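Local coordinates for protein type III restriction-modification enzyme EcoP15I Res subunit (Escherichia coli, PDB 4ZCF) that cleaves DNA as the restriction subunit of a type III restriction-modification enzyme, using an ATP-binding helicase-type motor and acting together with the Mod subunit, at residues Ile111-Thr116 against His229-Gly234; Gly189-Lys194 against Lys235-Asn240; Lys397-Phe402 against Glu486-Leu491; Gly507-Asn512 against Gly535-Val540. One frame throughout, in Å; residues are numbered along the deposited sequence.

Contact 1 (Ile111-Thr116 against His229-Gly234); sequences IIIVPT and HRFPTG. With nucleotides of chain D; nucleotides of chain E.
In the first RecA-like sheet of the helicase-type motor, Ile113, Val114 and Pro115, where strand 109-113 gives way to loop, receive the ring of Phe231, from the loop that follows strand 222-226. The two segments probably correspond to helicase motif Ia and to the residues at and just beyond motif II, here Asp-Glu-Pro-His. Phe231 CG stands anti to its own carbonyl carbon (chi1 -58°), and the ring reaches the other segment with its far end. Phe231 CZ comes 3.6 Å from Val114 C, which lies near the ring plane at the edge, while Phe231 CE2 meets Ile113 CG2 at 3.6 Å. The pyrrolidine of Pro115 lies across the other corner, its CB 3.6 Å from Phe231 CE1. Arg230 extends the patch outward: its CD packs on Pro115 CG at 3.6 Å, the two side chains crossing at about a right angle. The ring also touches Ile225, Trp238 and Ile241. At the DNA side, Thr116 OG1 makes a weak hydrogen bond of 3.3 Å to OP1 of DA5 of chain E. The join is thus apolar between the segments, while at its margin the Thr116 hydroxyl reaches, weakly, a DNA phosphate.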
# COMPACT_ATOMS: atom_id res chain seq x y z
N ILE C 111 -3.15 -2.04 -23.94
CA ILE C 111 -1.87 -1.50 -23.47
C ILE C 111 -1.58 -0.21 -24.27
O ILE C 111 -1.53 -0.27 -25.51
CB ILE C 111 -0.69 -2.53 -23.49
CG1 ILE C 111 -1.07 -3.85 -22.77
CG2 ILE C 111 0.57 -1.90 -22.85
CD1 ILE C 111 -0.00 -5.05 -22.83
N ILE C 112 -1.47 0.95 -23.58
CA ILE C 112 -1.12 2.24 -24.20
C ILE C 112 0.37 2.39 -24.00
O ILE C 112 0.82 2.59 -22.85
CB ILE C 112 -1.87 3.48 -23.61
CG1 ILE C 112 -3.39 3.40 -23.84
CG2 ILE C 112 -1.30 4.79 -24.19
CD1 ILE C 112 -4.17 4.40 -22.99
N ILE C 113 1.15 2.31 -25.10
CA ILE C 113 2.59 2.45 -25.00
C ILE C 113 3.04 3.88 -25.38
O ILE C 113 2.73 4.38 -26.46
CB ILE C 113 3.38 1.28 -25.63
CG1 ILE C 113 2.80 -0.07 -25.11
CG2 ILE C 113 4.90 1.40 -25.31
CD1 ILE C 113 3.40 -1.36 -25.62
N VAL C 114 3.69 4.56 -24.41
CA VAL C 114 4.13 5.95 -24.55
C VAL C 114 5.66 6.04 -24.51
O VAL C 114 6.28 5.14 -23.96
CB VAL C 114 3.39 6.95 -23.58
CG1 VAL C 114 1.89 6.99 -23.86
CG2 VAL C 114 3.67 6.65 -22.11
N PRO C 115 6.32 7.01 -25.17
CA PRO C 115 7.79 6.98 -25.19
C PRO C 115 8.50 7.80 -24.11
O PRO C 115 9.73 7.68 -23.95
CB PRO C 115 8.11 7.56 -26.57
CG PRO C 115 6.98 8.54 -26.83
CD PRO C 115 5.80 8.13 -25.99
N THR C 116 7.73 8.66 -23.39
CA THR C 116 8.20 9.71 -22.49
C THR C 116 7.35 9.86 -21.21
O THR C 116 6.17 9.52 -21.21
CB THR C 116 8.33 10.98 -23.38
OG1 THR C 116 9.69 11.25 -23.70
CG2 THR C 116 7.60 12.18 -22.86
N HIS C 229 7.52 7.18 -34.18
CA HIS C 229 8.86 7.55 -34.61
C HIS C 229 9.89 7.42 -33.47
O HIS C 229 11.09 7.49 -33.73
CB HIS C 229 8.85 8.98 -35.17
CG HIS C 229 8.42 10.05 -34.20
ND1 HIS C 229 9.34 10.92 -33.64
CD2 HIS C 229 7.18 10.40 -33.79
CE1 HIS C 229 8.63 11.76 -32.89
NE2 HIS C 229 7.33 11.48 -32.95
N ARG C 230 9.41 7.24 -32.23
CA ARG C 230 10.23 7.10 -31.04
C ARG C 230 10.39 5.63 -30.64
O ARG C 230 11.01 5.31 -29.61
CB ARG C 230 9.68 7.96 -29.91
CG ARG C 230 10.06 9.43 -30.04
CD ARG C 230 9.42 10.23 -28.92
NE ARG C 230 10.16 11.43 -28.54
CZ ARG C 230 11.28 11.44 -27.82
NH1 ARG C 230 11.83 10.30 -27.43
NH2 ARG C 230 11.88 12.59 -27.53
N PHE C 231 9.88 4.75 -31.49
CA PHE C 231 9.94 3.29 -31.35
C PHE C 231 10.45 2.73 -32.69
O PHE C 231 9.65 2.16 -33.44
CB PHE C 231 8.54 2.72 -31.01
CG PHE C 231 7.90 3.28 -29.76
CD1 PHE C 231 7.20 4.49 -29.78
CD2 PHE C 231 7.93 2.57 -28.56
CE1 PHE C 231 6.59 4.98 -28.63
CE2 PHE C 231 7.31 3.06 -27.42
CZ PHE C 231 6.64 4.26 -27.46
N PRO C 232 11.75 2.93 -33.05
CA PRO C 232 12.24 2.42 -34.35
C PRO C 232 12.25 0.89 -34.41
O PRO C 232 12.96 0.25 -33.65
CB PRO C 232 13.64 3.05 -34.50
CG PRO C 232 13.81 4.00 -33.32
CD PRO C 232 12.84 3.58 -32.28
N THR C 233 11.41 0.33 -35.31
CA THR C 233 11.14 -1.10 -35.53
C THR C 233 12.30 -2.11 -35.41
O THR C 233 12.06 -3.24 -34.96
CB THR C 233 10.37 -1.32 -36.83
N GLY C 234 13.51 -1.71 -35.78
CA GLY C 234 14.67 -2.59 -35.70
C GLY C 234 15.34 -2.63 -34.34
O GLY C 234 16.10 -3.56 -34.03
P DT D 20 15.63 2.17 -28.80
OP1 DT D 20 14.36 1.52 -29.18
OP2 DT D 20 16.88 1.74 -29.47
O5' DT D 20 15.49 3.75 -29.00
C5' DT D 20 14.30 4.40 -28.57
C4' DT D 20 14.45 5.90 -28.72
O4' DT D 20 15.59 6.35 -27.94
C3' DT D 20 14.66 6.38 -30.15
O3' DT D 20 13.72 7.39 -30.46
C2' DT D 20 16.08 6.91 -30.20
C1' DT D 20 16.40 7.20 -28.73
N1 DT D 20 17.86 7.05 -28.36
C2 DT D 20 18.57 8.17 -27.94
O2 DT D 20 18.08 9.29 -27.83
N3 DT D 20 19.89 7.93 -27.63
C4 DT D 20 20.58 6.72 -27.73
O4 DT D 20 21.77 6.70 -27.44
C5 DT D 20 19.77 5.59 -28.18
C7 DT D 20 20.34 4.21 -28.32
C6 DT D 20 18.49 5.82 -28.47
P DA E 5 11.95 11.34 -19.70
OP1 DA E 5 10.80 11.50 -20.62
OP2 DA E 5 11.98 12.17 -18.47
O5' DA E 5 12.06 9.79 -19.36
C5' DA E 5 13.15 9.36 -18.59
C4' DA E 5 13.24 7.85 -18.47
O4' DA E 5 14.60 7.49 -18.79
C3' DA E 5 12.96 7.35 -17.04
O3' DA E 5 12.04 6.23 -17.05
C2' DA E 5 14.33 7.02 -16.47
C1' DA E 5 15.28 6.97 -17.67
N9 DA E 5 16.59 7.63 -17.47
C8 DA E 5 16.84 8.96 -17.21
N7 DA E 5 18.11 9.23 -17.03
C5 DA E 5 18.75 8.00 -17.21
C6 DA E 5 20.10 7.57 -17.13
N6 DA E 5 21.13 8.40 -16.94
N1 DA E 5 20.38 6.26 -17.41
C2 DA E 5 19.38 5.40 -17.61
N3 DA E 5 18.09 5.70 -17.70
C4 DA E 5 17.83 7.01 -17.49

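Contact 2 (Gly189-Lys194 against Lys235-Asn240); sequences GMINSK and KKTWEN. With nucleotides of chain D; nucleotides of chain E.
Asn192 ND2 donates a nearly straight hydrogen bond to Thr237 OG1 (2.8 Å, 165°), close to the amide plane, at the N-terminal turn of helix 236-242 in the first RecA-like fold. The threonine hydroxyl passes the connection on, giving its own hydrogen bond to OP1 of DT20 of chain D at 2.9 Å. Thr237 N binds that same oxygen at 3.2 Å, and the helix end would probably add to the attraction for the phosphate. Asn192 CG lies anti to its carbonyl carbon, beside the backbone N, which brings the amide to this helix. The other end of that amide is met by Asn240 ND2, which reaches Asn192 OD1 in a weak, bent bond (129°) with the two amide planes 61° apart; Asn240 OD1 turns to Lys243. An alanine in place of Asn192 would probably leave Thr237 OG1 without its amide donor and Asn240 ND2 without its acceptor. Lys236 flanks the site, its aliphatic chain running beside the phosphate of DA19 of chain D. On the other segment, Ser193 and Lys194 bind phosphates of the bound DNA. Away from the nucleic acid, the Ile191 methyl CG2 packs 3.7 Å from the Asn240 CB methylene, the side chains running antiparallel.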
# COMPACT_ATOMS: atom_id res chain seq x y z
N GLY C 189 10.99 3.37 -21.06
CA GLY C 189 11.93 3.04 -19.98
C GLY C 189 11.49 1.82 -19.18
O GLY C 189 12.34 1.03 -18.75
N MET C 190 10.17 1.66 -19.01
CA MET C 190 9.59 0.54 -18.27
C MET C 190 9.44 -0.71 -19.11
O MET C 190 9.60 -1.82 -18.58
CB MET C 190 8.28 0.92 -17.55
CG MET C 190 8.50 1.83 -16.31
SD MET C 190 9.77 1.26 -15.13
CE MET C 190 9.06 -0.28 -14.54
N ILE C 191 9.18 -0.55 -20.43
CA ILE C 191 9.12 -1.66 -21.38
C ILE C 191 10.53 -2.33 -21.41
O ILE C 191 10.64 -3.56 -21.38
CB ILE C 191 8.66 -1.11 -22.77
CG1 ILE C 191 7.16 -0.75 -22.80
CG2 ILE C 191 9.05 -2.02 -23.96
CD1 ILE C 191 6.15 -1.93 -22.98
N ASN C 192 11.60 -1.49 -21.40
CA ASN C 192 13.01 -1.87 -21.44
C ASN C 192 13.65 -2.27 -20.11
O ASN C 192 14.82 -2.66 -20.10
CB ASN C 192 13.84 -0.81 -22.14
CG ASN C 192 13.49 -0.68 -23.60
OD1 ASN C 192 12.95 -1.61 -24.22
ND2 ASN C 192 13.76 0.49 -24.17
N SER C 193 12.90 -2.20 -19.00
CA SER C 193 13.38 -2.59 -17.68
C SER C 193 13.42 -4.11 -17.50
O SER C 193 12.49 -4.78 -17.95
CB SER C 193 12.50 -1.98 -16.60
OG SER C 193 12.95 -2.43 -15.33
N LYS C 194 14.43 -4.64 -16.76
CA LYS C 194 14.55 -6.07 -16.44
C LYS C 194 13.40 -6.53 -15.53
O LYS C 194 13.11 -7.72 -15.48
CB LYS C 194 15.91 -6.43 -15.81
CG LYS C 194 16.20 -5.75 -14.46
CD LYS C 194 16.91 -6.67 -13.47
CE LYS C 194 16.60 -6.27 -12.05
NZ LYS C 194 17.10 -7.25 -11.06
N LYS C 235 15.03 -1.62 -33.52
CA LYS C 235 15.61 -1.37 -32.20
C LYS C 235 14.99 -2.13 -31.00
O LYS C 235 13.97 -2.82 -31.15
CB LYS C 235 15.72 0.15 -31.97
CG LYS C 235 16.44 0.94 -33.08
CD LYS C 235 17.95 0.85 -32.96
CE LYS C 235 18.65 1.46 -34.15
NZ LYS C 235 20.12 1.26 -34.07
N LYS C 236 15.63 -2.01 -29.80
CA LYS C 236 15.28 -2.67 -28.55
C LYS C 236 13.84 -2.48 -28.09
O LYS C 236 13.15 -3.50 -27.91
CB LYS C 236 16.27 -2.32 -27.43
CG LYS C 236 16.05 -3.07 -26.12
CD LYS C 236 16.89 -4.35 -25.99
CE LYS C 236 16.39 -5.28 -24.91
NZ LYS C 236 16.48 -4.68 -23.54
N THR C 237 13.39 -1.23 -27.87
CA THR C 237 12.03 -0.94 -27.39
C THR C 237 10.97 -1.70 -28.20
O THR C 237 10.14 -2.40 -27.60
CB THR C 237 11.73 0.58 -27.33
OG1 THR C 237 12.83 1.28 -26.73
CG2 THR C 237 10.45 0.89 -26.55
N TRP C 238 11.04 -1.58 -29.55
CA TRP C 238 10.10 -2.27 -30.44
C TRP C 238 10.17 -3.79 -30.31
O TRP C 238 9.12 -4.44 -30.31
CB TRP C 238 10.24 -1.83 -31.91
CG TRP C 238 9.15 -2.41 -32.76
CD1 TRP C 238 9.22 -3.58 -33.47
CD2 TRP C 238 7.79 -1.98 -32.83
NE1 TRP C 238 7.99 -3.87 -34.00
CE2 TRP C 238 7.10 -2.90 -33.64
CE3 TRP C 238 7.09 -0.87 -32.31
CZ2 TRP C 238 5.74 -2.75 -33.95
CZ3 TRP C 238 5.75 -0.72 -32.63
CH2 TRP C 238 5.09 -1.65 -33.44
N GLU C 239 11.39 -4.36 -30.20
CA GLU C 239 11.56 -5.81 -30.08
C GLU C 239 10.93 -6.37 -28.81
O GLU C 239 10.39 -7.47 -28.84
CB GLU C 239 13.03 -6.26 -30.25
CG GLU C 239 13.62 -6.01 -31.64
CD GLU C 239 13.01 -6.72 -32.83
OE1 GLU C 239 13.18 -7.96 -32.94
OE2 GLU C 239 12.42 -6.03 -33.69
N ASN C 240 10.92 -5.56 -27.72
CA ASN C 240 10.29 -5.91 -26.44
C ASN C 240 8.77 -5.91 -26.53
O ASN C 240 8.15 -6.74 -25.86
CB ASN C 240 10.74 -4.98 -25.32
CG ASN C 240 12.14 -5.21 -24.83
OD1 ASN C 240 12.69 -6.31 -24.88
ND2 ASN C 240 12.73 -4.16 -24.28
P DT D 20 15.63 2.17 -28.80
OP1 DT D 20 14.36 1.52 -29.18
OP2 DT D 20 16.88 1.74 -29.47
O5' DT D 20 15.49 3.75 -29.00
C5' DT D 20 14.30 4.40 -28.57
C4' DT D 20 14.45 5.90 -28.72
O4' DT D 20 15.59 6.35 -27.94
C3' DT D 20 14.66 6.38 -30.15
O3' DT D 20 13.72 7.39 -30.46
C2' DT D 20 16.08 6.91 -30.20
C1' DT D 20 16.40 7.20 -28.73
N1 DT D 20 17.86 7.05 -28.36
C2 DT D 20 18.57 8.17 -27.94
O2 DT D 20 18.08 9.29 -27.83
N3 DT D 20 19.89 7.93 -27.63
C4 DT D 20 20.58 6.72 -27.73
O4 DT D 20 21.77 6.70 -27.44
C5 DT D 20 19.77 5.59 -28.18
C7 DT D 20 20.34 4.21 -28.32
C6 DT D 20 18.49 5.82 -28.47
P DA D 19 19.71 -0.95 -24.91
OP1 DA D 19 19.02 -2.17 -24.40
OP2 DA D 19 20.83 -1.09 -25.88
O5' DA D 19 18.67 0.07 -25.59
C5' DA D 19 17.38 0.26 -25.06
C4' DA D 19 16.98 1.71 -25.13
O4' DA D 19 17.83 2.51 -24.29
C3' DA D 19 17.01 2.41 -26.48
O3' DA D 19 15.84 2.00 -27.22
C2' DA D 19 16.90 3.86 -25.99
C1' DA D 19 17.59 3.86 -24.63
N9 DA D 19 18.86 4.58 -24.56
C8 DA D 19 20.13 4.05 -24.61
N7 DA D 19 21.09 4.93 -24.47
C5 DA D 19 20.42 6.14 -24.37
C6 DA D 19 20.86 7.47 -24.20
N6 DA D 19 22.15 7.77 -24.12
N1 DA D 19 19.95 8.47 -24.12
C2 DA D 19 18.64 8.16 -24.18
N3 DA D 19 18.09 6.93 -24.35
C4 DA D 19 19.04 5.95 -24.42
P DT E 6 11.43 5.49 -15.77
OP1 DT E 6 10.14 4.87 -16.14
OP2 DT E 6 11.48 6.36 -14.58
O5' DT E 6 12.49 4.35 -15.50
C5' DT E 6 12.99 3.40 -16.43
C4' DT E 6 14.04 2.52 -15.77
O4' DT E 6 15.34 3.16 -15.76
C3' DT E 6 13.74 2.15 -14.32
O3' DT E 6 13.77 0.75 -14.22
C2' DT E 6 14.78 2.88 -13.48
C1' DT E 6 15.92 3.08 -14.47
N1 DT E 6 16.81 4.27 -14.27
C2 DT E 6 18.17 4.10 -14.39
O2 DT E 6 18.68 3.01 -14.58
N3 DT E 6 18.91 5.25 -14.25
C4 DT E 6 18.45 6.54 -14.00
O4 DT E 6 19.24 7.49 -13.87
C5 DT E 6 17.02 6.67 -13.92
C7 DT E 6 16.41 8.02 -13.69
C6 DT E 6 16.28 5.54 -14.07

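Contact 3 (Lys397-Phe402 against Glu486-Leu491); sequences KPLTLF and ELLLSL
Lys397 sends its ammonium group into a cluster of backbone carbonyls where helix 485-488 runs into the following turn, in the second RecA-like fold. Lys397 NZ donates to Leu488 O at 2.8 Å and to Ser490 O at 3.1 Å, approaching each from above the carbonyl plane, by 44° and 41°. Asn493 O and Arg495 O also accept from NZ, so four carbonyls share three N-H groups and the buried charge is probably offset by carbonyl dipoles. The chain gets there fully extended, CG anti to the backbone N (chi1 -171°). Its own carbonyl is satisfied by Asn512 ND2. In the turn, Leu487 O accepts from Ser490 N (3.1 Å) and from Asn493 ND2. Apolar contact is light: Leu491 CD1 rests 3.8 Å from Lys397 CB, and Leu399 CD1 lies 4.5 Å from Leu488 CB. Strand 399-404 runs between strands 497-501 and 513-518, with Leu488 also touching Ile498 and helix 368-389 packing on Pro398, Thr400 and Phe402.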
# COMPACT_ATOMS: atom_id res chain seq x y z
N LYS C 397 -9.52 34.06 -21.76
CA LYS C 397 -8.35 34.42 -20.95
C LYS C 397 -7.05 34.03 -21.68
O LYS C 397 -6.76 32.84 -21.82
CB LYS C 397 -8.41 33.79 -19.54
CG LYS C 397 -7.31 34.32 -18.62
CD LYS C 397 -7.18 33.50 -17.35
CE LYS C 397 -6.13 34.10 -16.44
NZ LYS C 397 -5.93 33.27 -15.22
N PRO C 398 -6.26 35.02 -22.18
CA PRO C 398 -5.02 34.67 -22.89
C PRO C 398 -3.85 34.43 -21.95
O PRO C 398 -3.83 34.93 -20.82
CB PRO C 398 -4.79 35.88 -23.81
CG PRO C 398 -5.52 37.02 -23.18
CD PRO C 398 -6.45 36.49 -22.11
N LEU C 399 -2.88 33.65 -22.41
CA LEU C 399 -1.69 33.34 -21.63
C LEU C 399 -0.42 33.57 -22.45
O LEU C 399 -0.42 33.35 -23.67
CB LEU C 399 -1.71 31.88 -21.09
CG LEU C 399 -2.95 31.35 -20.31
CD1 LEU C 399 -2.81 29.87 -20.00
CD2 LEU C 399 -3.17 32.11 -19.00
N THR C 400 0.65 34.02 -21.78
CA THR C 400 1.99 34.22 -22.34
C THR C 400 2.91 33.27 -21.59
O THR C 400 2.91 33.24 -20.35
CB THR C 400 2.44 35.71 -22.29
OG1 THR C 400 1.65 36.47 -23.21
CG2 THR C 400 3.92 35.88 -22.66
N LEU C 401 3.67 32.47 -22.35
CA LEU C 401 4.61 31.49 -21.83
C LEU C 401 6.03 31.86 -22.22
O LEU C 401 6.34 31.95 -23.41
CB LEU C 401 4.23 30.08 -22.31
CG LEU C 401 5.20 28.91 -22.04
CD1 LEU C 401 5.39 28.67 -20.55
CD2 LEU C 401 4.70 27.64 -22.69
N PHE C 402 6.89 32.07 -21.21
CA PHE C 402 8.29 32.40 -21.39
C PHE C 402 9.14 31.17 -21.14
O PHE C 402 8.93 30.50 -20.13
CB PHE C 402 8.72 33.53 -20.43
CG PHE C 402 8.25 34.92 -20.81
CD1 PHE C 402 8.90 35.65 -21.80
CD2 PHE C 402 7.19 35.52 -20.14
CE1 PHE C 402 8.47 36.94 -22.15
CE2 PHE C 402 6.76 36.81 -20.49
CZ PHE C 402 7.40 37.51 -21.49
N GLU C 486 -6.64 23.93 -14.71
CA GLU C 486 -7.99 24.51 -14.54
C GLU C 486 -7.93 25.85 -13.82
O GLU C 486 -8.81 26.69 -14.01
CB GLU C 486 -8.88 23.54 -13.76
N LEU C 487 -6.88 26.03 -12.98
CA LEU C 487 -6.63 27.24 -12.22
C LEU C 487 -6.18 28.36 -13.14
O LEU C 487 -6.80 29.42 -13.13
CB LEU C 487 -5.61 26.99 -11.10
CG LEU C 487 -6.00 25.95 -10.05
CD1 LEU C 487 -4.79 25.48 -9.27
CD2 LEU C 487 -7.08 26.48 -9.11
N LEU C 488 -5.17 28.11 -14.00
CA LEU C 488 -4.64 29.08 -14.98
C LEU C 488 -5.69 29.62 -15.95
O LEU C 488 -5.58 30.77 -16.37
CB LEU C 488 -3.47 28.50 -15.79
CG LEU C 488 -2.04 28.68 -15.27
CD1 LEU C 488 -1.04 28.10 -16.28
CD2 LEU C 488 -1.70 30.17 -14.99
N LEU C 489 -6.68 28.78 -16.34
CA LEU C 489 -7.72 29.17 -17.29
C LEU C 489 -8.88 29.94 -16.63
O LEU C 489 -9.67 30.57 -17.34
CB LEU C 489 -8.23 27.93 -18.08
CG LEU C 489 -7.16 27.07 -18.79
CD1 LEU C 489 -7.65 25.66 -19.01
CD2 LEU C 489 -6.75 27.66 -20.10
N SER C 490 -8.95 29.91 -15.29
CA SER C 490 -9.97 30.58 -14.47
C SER C 490 -9.77 32.09 -14.46
O SER C 490 -8.70 32.58 -14.07
CB SER C 490 -9.97 30.03 -13.04
OG SER C 490 -10.86 30.71 -12.18
N LEU C 491 -10.82 32.82 -14.85
CA LEU C 491 -10.84 34.28 -14.90
C LEU C 491 -10.87 34.92 -13.50
O LEU C 491 -10.78 36.15 -13.37
CB LEU C 491 -11.99 34.77 -15.80
CG LEU C 491 -11.70 34.80 -17.31
CD1 LEU C 491 -11.84 33.42 -17.95
CD2 LEU C 491 -12.62 35.77 -18.01

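Contact 4 (Gly507-Asn512 against Gly535-Val540); sequences GWDNPN and GLRLPV. With AMP (adenosine monophosphate), chain H.
Asp509 and Arg537 meet beside the bound AMP, whose pocket both line, in loops consistent with helicase motifs V and VI of the second RecA-like fold. Arg537 belongs to a Gln-x-x-Gly-Arg-x-x-Arg sequence. Its chain bends at chi3 (50°), turning the guanidinium back over the aspartate loop. Asp509 CG is anti to the backbone N (chi1 -170°), which swings the carboxylate toward the arginine. Asp509 OD2 sits at the guanidinium edge, in its plane, and forms a weak salt bridge with Arg537 NH1 (3.4 Å), while the carboxylate itself is turned 78° from that plane. Pro511 CD lies against one guanidinium face, 3.5 Å from Arg537 NH2. The adenine brings its N3 edge over the opposite face, AMP N3 being 3.4 Å from Arg537 NH2, with no stack. Farther along, the Asn512 amide pairs with the backbone of Val540: Asn512 OD1 accepts from Val540 N at 2.8 Å, and Asn512 ND2 donates to Val540 O at 3.2 Å, both bonds in the carbonyl planes. ND2 serves Lys397 O as well. A leucine in place of Asn512 would probably leave Val540 N and O and Lys397 O without these partners and let the two loops shift apart. Two-point amide pairing therefore fixes the loops to each other, while Arg537 lies between proline and nucleotide and Asp509 probably offsets part of its charge.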
# COMPACT_ATOMS: atom_id res chain seq x y z
N GLY C 507 5.56 19.37 -21.22
CA GLY C 507 4.39 19.43 -20.36
C GLY C 507 3.47 20.60 -20.62
O GLY C 507 2.57 20.87 -19.83
N TRP C 508 3.66 21.28 -21.74
CA TRP C 508 2.79 22.37 -22.10
C TRP C 508 1.97 22.03 -23.31
O TRP C 508 2.50 21.77 -24.35
CB TRP C 508 3.61 23.63 -22.32
CG TRP C 508 4.20 24.08 -21.05
CD1 TRP C 508 5.44 23.83 -20.60
CD2 TRP C 508 3.54 24.81 -20.03
NE1 TRP C 508 5.61 24.38 -19.38
CE2 TRP C 508 4.45 24.99 -19.00
CE3 TRP C 508 2.26 25.34 -19.90
CZ2 TRP C 508 4.13 25.67 -17.86
CZ3 TRP C 508 1.96 26.00 -18.77
CH2 TRP C 508 2.88 26.17 -17.77
N ASP C 509 0.66 21.99 -23.16
CA ASP C 509 -0.20 21.98 -24.29
C ASP C 509 -1.50 22.64 -23.93
O ASP C 509 -2.53 22.00 -23.87
CB ASP C 509 -0.43 20.54 -24.74
CG ASP C 509 -1.13 20.44 -26.05
OD1 ASP C 509 -1.36 21.47 -26.68
OD2 ASP C 509 -1.47 19.34 -26.47
N ASN C 510 -1.46 23.93 -23.72
CA ASN C 510 -2.55 24.62 -23.10
C ASN C 510 -3.22 25.36 -24.19
O ASN C 510 -2.57 26.04 -24.92
CB ASN C 510 -1.99 25.61 -22.09
CG ASN C 510 -3.05 26.21 -21.21
OD1 ASN C 510 -3.89 26.96 -21.66
ND2 ASN C 510 -3.01 25.86 -19.95
N PRO C 511 -4.52 25.20 -24.36
CA PRO C 511 -5.16 25.85 -25.52
C PRO C 511 -5.11 27.39 -25.49
O PRO C 511 -4.94 28.00 -26.55
CB PRO C 511 -6.59 25.31 -25.48
CG PRO C 511 -6.83 24.94 -24.06
CD PRO C 511 -5.50 24.47 -23.53
N ASN C 512 -5.21 28.00 -24.29
CA ASN C 512 -5.18 29.45 -24.07
C ASN C 512 -3.79 30.12 -24.09
O ASN C 512 -3.70 31.32 -23.81
CB ASN C 512 -6.02 29.86 -22.86
CG ASN C 512 -7.53 29.78 -23.06
OD1 ASN C 512 -8.05 28.94 -23.81
ND2 ASN C 512 -8.27 30.61 -22.34
N GLY C 535 1.28 25.59 -28.37
CA GLY C 535 0.29 26.67 -28.32
C GLY C 535 -0.58 26.76 -29.57
O GLY C 535 -1.14 27.82 -29.83
N LEU C 536 -0.72 25.65 -30.32
CA LEU C 536 -1.51 25.54 -31.55
C LEU C 536 -3.01 25.30 -31.35
O LEU C 536 -3.80 25.65 -32.23
CB LEU C 536 -0.97 24.41 -32.44
CG LEU C 536 0.12 24.72 -33.44
CD1 LEU C 536 0.30 23.55 -34.40
CD2 LEU C 536 -0.17 25.96 -34.23
N ARG C 537 -3.37 24.64 -30.24
CA ARG C 537 -4.75 24.26 -29.92
C ARG C 537 -5.70 25.45 -29.81
O ARG C 537 -5.31 26.53 -29.38
CB ARG C 537 -4.79 23.38 -28.67
CG ARG C 537 -4.58 21.89 -28.96
CD ARG C 537 -4.41 21.06 -27.68
NE ARG C 537 -5.46 21.33 -26.69
CZ ARG C 537 -5.41 20.95 -25.41
NH1 ARG C 537 -4.37 20.27 -24.95
NH2 ARG C 537 -6.41 21.25 -24.59
N LEU C 538 -6.95 25.24 -30.24
CA LEU C 538 -8.00 26.25 -30.22
C LEU C 538 -8.41 26.60 -28.78
O LEU C 538 -8.63 25.70 -27.97
CB LEU C 538 -9.19 25.84 -31.11
CG LEU C 538 -8.86 25.60 -32.60
CD1 LEU C 538 -10.05 25.05 -33.34
CD2 LEU C 538 -8.36 26.87 -33.29
N PRO C 539 -8.42 27.90 -28.43
CA PRO C 539 -8.69 28.27 -27.03
C PRO C 539 -10.12 28.07 -26.54
O PRO C 539 -11.05 27.93 -27.33
CB PRO C 539 -8.27 29.75 -26.98
CG PRO C 539 -8.51 30.23 -28.36
CD PRO C 539 -8.14 29.09 -29.26
N VAL C 540 -10.29 28.05 -25.20
CA VAL C 540 -11.57 27.90 -24.52
C VAL C 540 -12.04 29.21 -23.85
O VAL C 540 -11.21 29.94 -23.27
CB VAL C 540 -11.65 26.65 -23.59
CG1 VAL C 540 -11.37 25.37 -24.36
CG2 VAL C 540 -10.72 26.77 -22.39
P AMP H . -0.05 13.07 -26.37
O1P AMP H . 1.40 13.01 -26.68
O2P AMP H . -0.69 12.96 -27.71
O3P AMP H . -0.35 11.77 -25.73
O5' AMP H . -0.49 14.33 -25.49
C5' AMP H . -1.48 15.23 -25.96
C4' AMP H . -2.32 15.77 -24.85
O4' AMP H . -3.33 16.67 -25.37
C3' AMP H . -3.06 14.67 -24.18
O3' AMP H . -2.30 14.20 -23.07
C2' AMP H . -4.36 15.24 -23.79
O2' AMP H . -4.31 15.76 -22.45
C1' AMP H . -4.60 16.39 -24.72
N9 AMP H . -5.63 16.17 -25.65
C8 AMP H . -5.56 15.28 -26.62
N7 AMP H . -6.69 15.34 -27.38
C5 AMP H . -7.50 16.42 -26.81
C6 AMP H . -8.75 17.05 -27.06
N6 AMP H . -9.58 16.62 -28.13
N1 AMP H . -9.15 18.07 -26.25
C2 AMP H . -8.41 18.48 -25.23
N3 AMP H . -7.23 17.94 -24.94
C4 AMP H . -6.72 16.93 -25.67

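Overall arrangement
The four contacts divide between the two parallel sheets of a helicase-type motor. Contacts 1 and 2, whose segments alternate along the chain, adjoin the first sheet, with centres 9 Å apart. Phe231 packs on Thr237 between them, and both reach the DNA backbone. Contacts 3 and 4 follow in series on the second sheet, around strands 399-404 and 513-518, with centres 10 Å apart and the bond between Lys397 O and Asn512 ND2 joining them. Contact 3 is the more distant from the DNA; its centre lies about 32 Å from that of contact 1, across the chain's centre. AMP lies in the cleft with residues of both folds lining it, while contacts 1 and 2 reach the DNA from the first.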